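Local structure of luciferase-like enzymeAMP-CoA-ligase (Zophobas atratus, 4W8O) at residues 391-394 with 395-399; 21-24 with 25-29. The protein probably acts as an AMP-forming CoA ligase of the ANL superfamily, a luciferase-like enzyme from a nonluminescent mealworm. All coordinates share one frame; numbering follows the deposited sequence.

Both contacts are local, each a single run of backbone folding on itself, and they are well separated: their centres are 33 Å apart and their nearest atoms about 22 Å apart. Contact 2 comes first in sequence, as about two turns of helix 20-30, largely buried, with glutamates on its exposed side; contact 1 is a tight turn at the surface, between strands 387-388 and 403-411. Neither includes a residue of the pocket that holds the polyethylene glycol molecule. Contact 2 is connected to it indirectly: Phe23, Leu24, Cys27 and Cys28 pack on Leu239 and Phe238 of helix 228-239, and Ile228, Thr229 and Ala232 of the same helix line the pocket.

Contact 1 (391-394 with 395-399); sequences NDSA and ECFDG
Ser393 O takes the backbone N-H of Cys396 at 2.9 Å, and this bond closes a short 3-10 turn. It is bent, 141° at the hydrogen, and the donor stands above the carbonyl plane instead of meeting a lone pair. One residue on, Phe397 N reaches Ala394 O in a weak second bond of 3.3 Å. Ahead of the turn, Asp392 OD1 accepts from Ala394 N at 2.8 Å, on the anti side and 28° out of the carboxylate plane, fixing the approach to the turn.

The side chains gather round Ser393. Phe397 has CG anti to its carbonyl carbon (chi1 -52°), which swings the ring back along the turn until CD2 lies 3.3 Å from Ser393 O. The hydroxyl of Ser393 meets the same ring at its edge, in plane, with OG 3.8 Å from Phe397 CE2. Cys396 comes to the serine by its sulfur, SG standing 3.8 Å from Ser393 CB. The Phe397 ring also touches Met384 and Met385. With an alanine here the ring would be gone, which would probably leave a gap beside Ser393 and the two methionines. Cys396 also bonds through its backbone to Lys404 of strand 403-411. The whole is an Asx turn at Asp392 leading into a 3-10 turn, within the connection from strand 387-388 to strand 403-411.

Contact 2 (21-24 with 25-29); sequences GEFL and FECCE
Cys27 lays its sulfur over a face of the Phe23 ring, one helical turn back along helix 20-30. Its backbone sets the spacing: Cys27 N bonds to Phe23 O at 2.9 Å, nearly along the C=O axis. CB rests against the helix, 3.6 Å from Phe23 O and equally far from Leu24 O. The chi1 of -73° turns SG away from the carbonyl carbon of Cys27 and back toward the preceding turn, 3.6 Å from Phe23 CZ and equally close to CE1. SG also lies 3.4 Å from Phe23 O. Phe23 makes the matching move, its CG anti to its own backbone N (chi1 171°), which holds the ring where the sulfur can cover it. SG stands 3.8 Å from the ring centroid, only 20° off the normal and shifted a little toward the rim, a Cys sulfur-aromatic contact.

Phe25, Glu26 and Cys28 give their N-H groups to the carbonyl oxygens of Gly21, Glu22 and Leu24 in the same i to i+4 pattern. The carboxylate of Glu22 turns elsewhere, to Ser19 N and, as a salt bridge, to Lys173.

Around the helix, Phe23 meets the ring of Phe15 edge to face and touches Leu239, while Leu24, Cys27 and Cys28 rest on Phe238 of helix 228-239. Phe25 leans on Lys52 and Thr56 of helix 48-64 and meets Tyr92 of helix 85-92 edge to face, so the segment packs against helices 228-239, 48-64 and the end of 85-92, with Glu26 and Glu29 on its exposed side.

Contact 1 (391-394 with 395-399)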
loop_
_atom_site.group_PDB
_atom_site.type_symbol
_atom_site.label_atom_id
_atom_site.label_comp_id
_atom_site.label_asym_id
_atom_site.label_seq_id
_atom_site.Cartn_x
_atom_site.Cartn_y
_atom_site.Cartn_z
ATOM N N ASN A 391 17.355 7.255 -11.089
ATOM C CA ASN A 391 16.959 7.956 -12.291
ATOM C C ASN A 391 16.458 9.377 -11.962
ATOM O O ASN A 391 16.648 9.854 -10.836
ATOM C CB ASN A 391 15.963 7.084 -13.071
ATOM C CG ASN A 391 16.665 5.993 -13.868
ATOM O OD1 ASN A 391 17.536 6.282 -14.678
ATOM N ND2 ASN A 391 16.321 4.740 -13.610
ATOM N N ASP A 392 15.847 10.052 -12.933
ATOM C CA ASP A 392 15.574 11.486 -12.839
ATOM C C ASP A 392 14.082 11.782 -12.987
ATOM O O ASP A 392 13.549 11.788 -14.094
ATOM C CB ASP A 392 16.362 12.218 -13.934
ATOM C CG ASP A 392 16.211 13.728 -13.871
ATOM O OD1 ASP A 392 15.345 14.223 -13.126
ATOM O OD2 ASP A 392 16.968 14.421 -14.578
ATOM N N SER A 393 13.433 12.064 -11.861
ATOM C CA SER A 393 12.001 12.337 -11.816
ATOM C C SER A 393 11.655 13.821 -12.030
ATOM O O SER A 393 10.518 14.217 -11.788
ATOM C CB SER A 393 11.439 11.878 -10.464
ATOM O OG SER A 393 12.086 12.544 -9.381
ATOM N N ALA A 394 12.606 14.634 -12.502
ATOM C CA ALA A 394 12.383 16.088 -12.639
ATOM C C ALA A 394 11.096 16.438 -13.388
ATOM O O ALA A 394 10.341 17.321 -12.966
ATOM C CB ALA A 394 13.572 16.754 -13.318
ATOM N N GLU A 395 10.845 15.741 -14.491
ATOM C CA GLU A 395 9.699 16.051 -15.347
ATOM C C GLU A 395 8.374 15.510 -14.833
ATOM O O GLU A 395 7.321 15.849 -15.387
ATOM C CB GLU A 395 9.939 15.578 -16.780
ATOM C CG GLU A 395 10.924 16.455 -17.536
ATOM C CD GLU A 395 10.787 16.367 -19.048
ATOM O OE1 GLU A 395 9.720 15.950 -19.558
ATOM O OE2 GLU A 395 11.760 16.733 -19.734
ATOM N N CYS A 396 8.420 14.685 -13.784
ATOM C CA CYS A 396 7.213 14.274 -13.064
ATOM C C CYS A 396 6.526 15.431 -12.308
ATOM O O CYS A 396 5.371 15.296 -11.903
ATOM C CB CYS A 396 7.543 13.184 -12.045
ATOM S SG CYS A 396 8.335 11.712 -12.723
ATOM N N PHE A 397 7.235 16.538 -12.090
ATOM C CA PHE A 397 6.693 17.658 -11.319
ATOM C C PHE A 397 6.678 18.930 -12.158
ATOM O O PHE A 397 7.619 19.189 -12.914
ATOM C CB PHE A 397 7.521 17.885 -10.049
ATOM C CG PHE A 397 7.712 16.640 -9.224
ATOM C CD1 PHE A 397 6.780 16.274 -8.267
ATOM C CD2 PHE A 397 8.822 15.838 -9.411
ATOM C CE1 PHE A 397 6.955 15.130 -7.508
ATOM C CE2 PHE A 397 9.003 14.687 -8.657
ATOM C CZ PHE A 397 8.068 14.332 -7.700
ATOM N N ASP A 398 5.615 19.723 -12.018
ATOM C CA ASP A 398 5.465 20.941 -12.816
ATOM C C ASP A 398 6.135 22.124 -12.111
ATOM O O ASP A 398 6.764 21.950 -11.064
ATOM C CB ASP A 398 3.986 21.205 -13.158
ATOM C CG ASP A 398 3.159 21.696 -11.967
ATOM O OD1 ASP A 398 3.719 22.170 -10.948
ATOM O OD2 ASP A 398 1.917 21.610 -12.068
ATOM N N GLY A 399 5.998 23.316 -12.683
ATOM C CA GLY A 399 6.673 24.512 -12.171
ATOM C C GLY A 399 6.348 24.890 -10.736
ATOM O O GLY A 399 7.162 25.530 -10.067
#

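Contact 2 (21-24 with 25-29)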
loop_
_atom_site.group_PDB
_atom_site.type_symbol
_atom_site.label_atom_id
_atom_site.label_comp_id
_atom_site.label_asym_id
_atom_site.label_seq_id
_atom_site.Cartn_x
_atom_site.Cartn_y
_atom_site.Cartn_z
ATOM N N GLY A 21 10.417 2.631 10.788
ATOM C CA GLY A 21 10.737 1.604 11.783
ATOM C C GLY A 21 10.298 1.948 13.200
ATOM O O GLY A 21 9.703 1.121 13.888
ATOM N N GLU A 22 10.603 3.164 13.635
ATOM C CA GLU A 22 10.161 3.660 14.945
ATOM C C GLU A 22 8.632 3.669 15.047
ATOM O O GLU A 22 8.059 3.320 16.087
ATOM C CB GLU A 22 10.710 5.070 15.204
ATOM C CG GLU A 22 12.214 5.105 15.452
ATOM C CD GLU A 22 12.798 6.518 15.466
ATOM O OE1 GLU A 22 12.394 7.363 14.632
ATOM O OE2 GLU A 22 13.675 6.792 16.320
ATOM N N PHE A 23 7.978 4.075 13.962
ATOM C CA PHE A 23 6.523 4.014 13.879
ATOM C C PHE A 23 6.016 2.603 14.173
ATOM O O PHE A 23 5.249 2.396 15.102
ATOM C CB PHE A 23 6.054 4.465 12.497
ATOM C CG PHE A 23 4.593 4.228 12.247
ATOM C CD1 PHE A 23 3.634 5.074 12.792
ATOM C CD2 PHE A 23 4.175 3.171 11.442
ATOM C CE1 PHE A 23 2.288 4.861 12.561
ATOM C CE2 PHE A 23 2.827 2.961 11.201
ATOM C CZ PHE A 23 1.884 3.804 11.769
ATOM N N LEU A 24 6.467 1.634 13.388
ATOM C CA LEU A 24 5.982 0.264 13.519
ATOM C C LEU A 24 6.238 -0.297 14.922
ATOM O O LEU A 24 5.380 -0.971 15.497
ATOM C CB LEU A 24 6.639 -0.634 12.472
ATOM C CG LEU A 24 6.307 -0.333 11.008
ATOM C CD1 LEU A 24 7.267 -1.067 10.090
ATOM C CD2 LEU A 24 4.870 -0.701 10.671
ATOM N N PHE A 25 7.427 -0.009 15.451
ATOM C CA PHE A 25 7.852 -0.440 16.792
ATOM C C PHE A 25 6.926 0.129 17.869
ATOM O O PHE A 25 6.399 -0.610 18.707
ATOM C CB PHE A 25 9.294 0.025 17.039
ATOM C CG PHE A 25 9.977 -0.651 18.198
ATOM C CD1 PHE A 25 10.692 -1.827 18.009
ATOM C CD2 PHE A 25 9.943 -0.089 19.466
ATOM C CE1 PHE A 25 11.333 -2.450 19.073
ATOM C CE2 PHE A 25 10.593 -0.697 20.527
ATOM C CZ PHE A 25 11.291 -1.879 20.333
ATOM N N GLU A 26 6.720 1.445 17.821
ATOM C CA GLU A 26 5.827 2.135 18.760
ATOM C C GLU A 26 4.401 1.585 18.695
ATOM O O GLU A 26 3.765 1.389 19.733
ATOM C CB GLU A 26 5.821 3.639 18.471
ATOM C CG GLU A 26 4.852 4.452 19.321
ATOM C CD GLU A 26 4.667 5.881 18.817
ATOM O OE1 GLU A 26 5.515 6.372 18.035
ATOM O OE2 GLU A 26 3.663 6.515 19.210
ATOM N N CYS A 27 3.906 1.340 17.478
ATOM C CA CYS A 27 2.574 0.769 17.301
ATOM C C CYS A 27 2.479 -0.598 17.973
ATOM O O CYS A 27 1.508 -0.880 18.666
ATOM C CB CYS A 27 2.215 0.662 15.816
ATOM S SG CYS A 27 1.848 2.250 15.043
ATOM N N CYS A 28 3.499 -1.434 17.788
ATOM C CA CYS A 28 3.548 -2.742 18.445
ATOM C C CYS A 28 3.442 -2.634 19.973
ATOM O O CYS A 28 2.682 -3.381 20.584
ATOM C CB CYS A 28 4.815 -3.516 18.057
ATOM S SG CYS A 28 4.770 -4.276 16.407
ATOM N N GLU A 29 4.195 -1.715 20.584
ATOM C CA GLU A 29 4.159 -1.530 22.042
ATOM C C GLU A 29 2.793 -1.061 22.513
ATOM O O GLU A 29 2.271 -1.534 23.521
ATOM C CB GLU A 29 5.218 -0.517 22.497
ATOM C CG GLU A 29 6.631 -1.050 22.381
ATOM C CD GLU A 29 7.715 -0.046 22.763
ATOM O OE1 GLU A 29 7.573 1.156 22.439
ATOM O OE2 GLU A 29 8.728 -0.474 23.363
#